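Local coordinates for protein glutathione S-transferase domain (PDB 4MF5) that probably transfers glutathione to electrophilic substrates and binds glutathione in its thioredoxin-like domain, at residues T24-P36 against E83-I97. Numbering follows the deposited sequence.
Sequences TDLSAFPITKKWP and EFMSLNPNNKIPAII. With GSH (glutathione), chain D.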
loop_
_atom_site.group_PDB
_atom_site.type_symbol
_atom_site.label_atom_id
_atom_site.label_comp_id
_atom_site.label_asym_id
_atom_site.label_seq_id
_atom_site.Cartn_x
_atom_site.Cartn_y
_atom_site.Cartn_z
ATOM N N THR A 24 -6.324 7.417 32.230
ATOM C CA THR A 24 -6.134 6.473 31.129
ATOM C C THR A 24 -5.013 5.499 31.478
ATOM O O THR A 24 -3.933 5.910 31.917
ATOM C CB THR A 24 -5.835 7.215 29.796
ATOM O OG1 THR A 24 -6.821 8.239 29.599
ATOM C CG2 THR A 24 -5.822 6.243 28.554
ATOM N N ASP A 25 -5.287 4.205 31.346
ATOM C CA ASP A 25 -4.239 3.206 31.470
ATOM C C ASP A 25 -4.148 2.369 30.199
ATOM O O ASP A 25 -5.149 1.826 29.716
ATOM C CB ASP A 25 -4.452 2.294 32.670
ATOM C CG ASP A 25 -3.308 1.320 32.844
ATOM O OD1 ASP A 25 -2.304 1.683 33.501
ATOM O OD2 ASP A 25 -3.412 0.204 32.286
ATOM N N LEU A 26 -2.929 2.255 29.681
ATOM C CA LEU A 26 -2.654 1.519 28.447
ATOM C C LEU A 26 -1.814 0.282 28.723
ATOM O O LEU A 26 -1.230 -0.295 27.817
ATOM C CB LEU A 26 -1.949 2.443 27.466
ATOM C CG LEU A 26 -2.847 3.545 26.936
ATOM C CD1 LEU A 26 -2.019 4.523 26.112
ATOM C CD2 LEU A 26 -4.022 2.973 26.148
ATOM N N SER A 27 -1.793 -0.147 29.985
ATOM C CA SER A 27 -0.986 -1.289 30.394
ATOM C C SER A 27 -1.424 -2.598 29.761
ATOM O O SER A 27 -0.662 -3.562 29.792
ATOM C CB SER A 27 -0.990 -1.434 31.918
ATOM O OG SER A 27 -2.254 -1.865 32.397
ATOM N N ALA A 28 -2.615 -2.655 29.160
ATOM C CA ALA A 28 -3.008 -3.851 28.398
ATOM C C ALA A 28 -2.118 -4.083 27.166
ATOM O O ALA A 28 -2.096 -5.183 26.616
ATOM C CB ALA A 28 -4.464 -3.751 27.967
ATOM N N PHE A 29 -1.407 -3.048 26.728
ATOM C CA PHE A 29 -0.559 -3.141 25.553
ATOM C C PHE A 29 0.892 -3.314 25.988
ATOM O O PHE A 29 1.468 -2.421 26.586
ATOM C CB PHE A 29 -0.731 -1.889 24.713
ATOM C CG PHE A 29 -2.111 -1.755 24.152
ATOM C CD1 PHE A 29 -2.442 -2.325 22.940
ATOM C CD2 PHE A 29 -3.078 -1.070 24.852
ATOM C CE1 PHE A 29 -3.728 -2.223 22.438
ATOM C CE2 PHE A 29 -4.365 -0.953 24.353
ATOM C CZ PHE A 29 -4.687 -1.549 23.156
ATOM N N PRO A 30 1.485 -4.473 25.692
ATOM C CA PRO A 30 2.831 -4.729 26.203
ATOM C C PRO A 30 3.889 -3.727 25.746
ATOM O O PRO A 30 4.936 -3.603 26.395
ATOM C CB PRO A 30 3.129 -6.145 25.691
ATOM C CG PRO A 30 1.786 -6.802 25.627
ATOM C CD PRO A 30 0.878 -5.694 25.132
ATOM N N ILE A 31 3.659 -3.037 24.633
ATOM C CA ILE A 31 4.632 -2.045 24.189
ATOM C C ILE A 31 4.903 -0.977 25.250
ATOM O O ILE A 31 5.989 -0.417 25.318
ATOM C CB ILE A 31 4.224 -1.419 22.846
ATOM C CG1 ILE A 31 5.388 -0.628 22.247
ATOM C CG2 ILE A 31 2.999 -0.539 22.959
ATOM C CD1 ILE A 31 5.183 -0.237 20.795
ATOM N N THR A 32 3.909 -0.713 26.087
ATOM C CA THR A 32 4.024 0.342 27.094
ATOM C C THR A 32 5.008 -0.026 28.207
ATOM O O THR A 32 5.404 0.840 28.972
ATOM C CB THR A 32 2.653 0.715 27.700
ATOM O OG1 THR A 32 2.110 -0.406 28.410
ATOM C CG2 THR A 32 1.694 1.228 26.622
ATOM N N LYS A 33 5.427 -1.301 28.288
ATOM C CA LYS A 33 6.490 -1.659 29.218
ATOM C C LYS A 33 7.805 -1.023 28.784
ATOM O O LYS A 33 8.624 -0.654 29.625
ATOM C CB LYS A 33 6.658 -3.183 29.315
ATOM C CG LYS A 33 5.475 -3.880 29.934
ATOM C CD LYS A 33 5.376 -3.536 31.420
ATOM C CE LYS A 33 4.227 -4.256 32.123
ATOM N NZ LYS A 33 3.093 -3.342 32.437
ATOM N N LYS A 34 8.036 -0.937 27.479
ATOM C CA LYS A 34 9.267 -0.376 26.943
ATOM C C LYS A 34 9.200 1.147 26.766
ATOM O O LYS A 34 10.166 1.857 27.012
ATOM C CB LYS A 34 9.632 -1.053 25.624
ATOM C CG LYS A 34 10.941 -0.575 25.041
ATOM C CD LYS A 34 11.492 -1.559 24.021
ATOM C CE LYS A 34 12.794 -1.116 23.390
ATOM N NZ LYS A 34 13.884 -1.168 24.379
ATOM N N TRP A 35 8.049 1.653 26.353
ATOM C CA TRP A 35 7.821 3.079 26.171
ATOM C C TRP A 35 6.578 3.465 26.972
ATOM O O TRP A 35 5.477 3.569 26.429
ATOM C CB TRP A 35 7.663 3.455 24.695
ATOM C CG TRP A 35 8.899 3.235 23.876
ATOM C CD1 TRP A 35 9.949 4.082 23.741
ATOM C CD2 TRP A 35 9.176 2.120 23.037
ATOM N NE1 TRP A 35 10.881 3.556 22.889
ATOM C CE2 TRP A 35 10.419 2.354 22.427
ATOM C CE3 TRP A 35 8.479 0.959 22.718
ATOM C CZ2 TRP A 35 10.998 1.450 21.544
ATOM C CZ3 TRP A 35 9.044 0.073 21.849
ATOM C CH2 TRP A 35 10.293 0.324 21.264
ATOM N N PRO A 36 6.733 3.680 28.291
ATOM C CA PRO A 36 5.572 4.034 29.109
ATOM C C PRO A 36 4.961 5.367 28.690
ATOM O O PRO A 36 5.655 6.268 28.228
ATOM C CB PRO A 36 6.149 4.149 30.528
ATOM C CG PRO A 36 7.437 3.487 30.499
ATOM C CD PRO A 36 7.948 3.511 29.099
ATOM N N GLU A 83 8.337 -6.290 22.871
ATOM C CA GLU A 83 7.479 -5.164 23.235
ATOM C C GLU A 83 7.016 -4.402 21.990
ATOM O O GLU A 83 5.829 -4.167 21.814
ATOM C CB GLU A 83 8.189 -4.240 24.217
ATOM C CG GLU A 83 8.377 -4.851 25.600
ATOM C CD GLU A 83 9.490 -5.873 25.702
ATOM O OE1 GLU A 83 10.334 -5.993 24.786
ATOM O OE2 GLU A 83 9.539 -6.542 26.747
ATOM N N PHE A 84 7.938 -4.021 21.109
ATOM C CA PHE A 84 7.519 -3.356 19.895
ATOM C C PHE A 84 6.664 -4.275 19.020
ATOM O O PHE A 84 5.633 -3.865 18.479
ATOM C CB PHE A 84 8.711 -2.785 19.102
ATOM C CG PHE A 84 8.255 -1.986 17.924
ATOM C CD1 PHE A 84 7.839 -0.680 18.095
ATOM C CD2 PHE A 84 8.156 -2.550 16.660
ATOM C CE1 PHE A 84 7.341 0.033 17.037
ATOM C CE2 PHE A 84 7.657 -1.823 15.606
ATOM C CZ PHE A 84 7.234 -0.531 15.801
ATOM N N MET A 85 7.118 -5.522 18.875
ATOM C CA MET A 85 6.464 -6.463 17.993
ATOM C C MET A 85 5.075 -6.858 18.465
ATOM O O MET A 85 4.251 -7.283 17.654
ATOM C CB MET A 85 7.362 -7.667 17.711
ATOM C CG MET A 85 8.547 -7.262 16.842
ATOM S SD MET A 85 9.663 -8.587 16.380
ATOM C CE MET A 85 8.612 -9.608 15.367
ATOM N N SER A 86 4.787 -6.662 19.752
ATOM C CA SER A 86 3.438 -6.908 20.267
ATOM C C SER A 86 2.428 -5.940 19.671
ATOM O O SER A 86 1.235 -6.237 19.613
ATOM C CB SER A 86 3.398 -6.828 21.792
ATOM O OG SER A 86 3.526 -5.511 22.280
ATOM N N LEU A 87 2.893 -4.774 19.238
ATOM C CA LEU A 87 2.050 -3.796 18.557
ATOM C C LEU A 87 2.145 -3.958 17.036
ATOM O O LEU A 87 1.124 -3.990 16.343
ATOM C CB LEU A 87 2.433 -2.376 18.962
ATOM C CG LEU A 87 1.619 -1.261 18.321
ATOM C CD1 LEU A 87 0.123 -1.431 18.588
ATOM C CD2 LEU A 87 2.095 0.095 18.785
ATOM N N ASN A 88 3.364 -4.050 16.505
ATOM C CA ASN A 88 3.547 -4.285 15.075
ATOM C C ASN A 88 4.372 -5.539 14.854
ATOM O O ASN A 88 5.602 -5.511 14.960
ATOM C CB ASN A 88 4.215 -3.134 14.332
ATOM C CG ASN A 88 4.269 -3.441 12.841
ATOM O OD1 ASN A 88 3.788 -4.501 12.417
ATOM N ND2 ASN A 88 4.813 -2.558 12.044
ATOM N N PRO A 89 3.710 -6.666 14.562
ATOM C CA PRO A 89 4.451 -7.918 14.355
ATOM C C PRO A 89 5.365 -7.909 13.113
ATOM O O PRO A 89 6.198 -8.793 12.982
ATOM C CB PRO A 89 3.326 -8.942 14.199
ATOM C CG PRO A 89 2.194 -8.163 13.641
ATOM C CD PRO A 89 2.258 -6.844 14.359
ATOM N N ASN A 90 5.219 -6.910 12.243
ATOM C CA ASN A 90 6.125 -6.703 11.124
ATOM C C ASN A 90 7.394 -5.948 11.523
ATOM O O ASN A 90 8.259 -5.750 10.672
ATOM C CB ASN A 90 5.396 -5.989 9.990
ATOM C CG ASN A 90 6.179 -5.952 8.699
ATOM O OD1 ASN A 90 6.769 -6.952 8.290
ATOM N ND2 ASN A 90 6.132 -4.821 8.010
ATOM N N ASN A 91 7.525 -5.527 12.785
ATOM C CA ASN A 91 8.781 -4.952 13.268
ATOM C C ASN A 91 9.189 -3.658 12.568
ATOM O O ASN A 91 10.377 -3.328 12.541
ATOM C CB ASN A 91 9.939 -6.002 13.388
ATOM C CG ASN A 91 10.613 -6.427 12.084
ATOM O OD1 ASN A 91 11.370 -5.644 11.455
ATOM N ND2 ASN A 91 10.466 -7.682 11.741
ATOM N N LYS A 92 8.212 -2.880 12.093
ATOM C CA LYS A 92 8.487 -1.670 11.360
ATOM C C LYS A 92 7.795 -0.469 11.996
ATOM O O LYS A 92 6.693 -0.551 12.521
ATOM C CB LYS A 92 8.019 -1.815 9.918
ATOM C CG LYS A 92 8.696 -2.870 9.133
ATOM C CD LYS A 92 10.179 -2.705 8.975
ATOM C CE LYS A 92 10.757 -3.898 8.193
ATOM N NZ LYS A 92 10.404 -3.877 6.743
ATOM N N ILE A 93 8.456 0.661 11.951
ATOM C CA ILE A 93 7.814 1.899 12.340
ATOM C C ILE A 93 7.106 2.518 11.129
ATOM O O ILE A 93 7.435 2.245 9.990
ATOM C CB ILE A 93 8.803 2.877 12.994
ATOM C CG1 ILE A 93 9.846 3.372 11.989
ATOM C CG2 ILE A 93 9.430 2.282 14.249
ATOM C CD1 ILE A 93 9.380 4.586 11.211
ATOM N N PRO A 94 6.109 3.355 11.379
ATOM C CA PRO A 94 5.528 3.733 12.659
ATOM C C PRO A 94 4.413 2.797 13.095
ATOM O O PRO A 94 3.856 2.027 12.298
ATOM C CB PRO A 94 4.957 5.120 12.350
ATOM C CG PRO A 94 4.473 4.955 10.936
ATOM C CD PRO A 94 5.478 4.090 10.264
ATOM N N ALA A 95 4.060 2.929 14.367
ATOM C CA ALA A 95 2.841 2.318 14.894
ATOM C C ALA A 95 2.265 3.274 15.922
ATOM O O ALA A 95 2.981 4.114 16.482
ATOM C CB ALA A 95 3.154 0.959 15.507
ATOM N N ILE A 96 0.957 3.154 16.161
ATOM C CA ILE A 96 0.257 3.986 17.131
ATOM C C ILE A 96 -0.622 3.156 18.047
ATOM O O ILE A 96 -1.049 2.056 17.702
ATOM C CB ILE A 96 -0.619 5.073 16.440
ATOM C CG1 ILE A 96 -1.752 4.459 15.620
ATOM C CG2 ILE A 96 0.240 6.015 15.618
ATOM C CD1 ILE A 96 -2.866 5.407 15.280
ATOM N N ILE A 97 -0.938 3.743 19.192
ATOM C CA ILE A 97 -2.127 3.348 19.960
ATOM C C ILE A 97 -2.900 4.618 20.255
ATOM O O ILE A 97 -2.374 5.513 20.937
ATOM C CB ILE A 97 -1.802 2.629 21.285
ATOM C CG1 ILE A 97 -1.042 1.318 21.021
ATOM C CG2 ILE A 97 -3.103 2.354 22.041
ATOM C CD1 ILE A 97 -0.361 0.754 22.247
HETATM C CG1 GSH D . 7.820 1.052 7.456
HETATM C CD1 GSH D . 9.085 1.678 7.934
HETATM O OE1 GSH D . 9.373 2.875 7.776
HETATM N N2 GSH D . 9.877 0.855 8.566
HETATM C CA2 GSH D . 11.302 0.742 8.365
HETATM C C2 GSH D . 11.752 0.090 9.618
HETATM O O2 GSH D . 11.055 0.227 10.687
HETATM C CB2 GSH D . 12.199 1.939 8.195
HETATM S SG2 GSH D . 11.367 3.513 8.270
HETATM N N3 GSH D . 12.847 -0.634 9.533
HETATM C CA3 GSH D . 13.244 -1.483 10.630
HETATM C C3 GSH D . 13.815 -2.774 10.092
HETATM O O31 GSH D . 13.925 -2.890 8.853
HETATM O O32 GSH D . 14.163 -3.684 10.874
HETATM O O HOH W 1 1.562 -3.564 22.504
#
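Glu83 lies along Pro30 and Lys34, at the short, weakly bonded helical turn 31-34. Its CB packs on CB of Lys34 at 3.8 Å, and its CG rests near the carbonyl oxygen of Pro30. The carboxylate does not pair with the Lys34 ammonium; NZ and OE1 stay 6.0 Å apart. Glu83 O sits 3.3 Å from CB of Ile31. Phe84 offers two surfaces. Its CB meets the rim of the Trp35 indole at CZ3, 4.0 Å away, while its CD1 touches CD1 of Ile31. Ser86 OG bonds back to Glu83 O at 2.7 Å. The same hydroxyl accepts from a water that takes the N-H of Ile31, so the polar link between the segments is indirect. Pro30 packs its CB on this hydroxyl. Leu87 CD2 reaches CD1 of Ile31 at 3.7 Å. With CG1 anti to the backbone N (chi1 -167°), Ile31 sets CD1 against Phe84 and Leu87 and leaves CG2 for Ile97. Asn88 opens a type I turn, and its ND2 hydrogen-bonds Lys92 O; past the turn, Ile93 N donates to O2 of glutathione at 2.9 Å. Ile97 CD1 presses on CG of Phe29 at 3.6 Å, and Ile97 CG2 lies over one face of that ring, offset toward its rim. Segment 24-36 thus packs on helix 82-85 and inner strand 95-98 of the thioredoxin-like domain, whose cis-proline loop (Ile93-Pro94) is the classical glutathione-binding element.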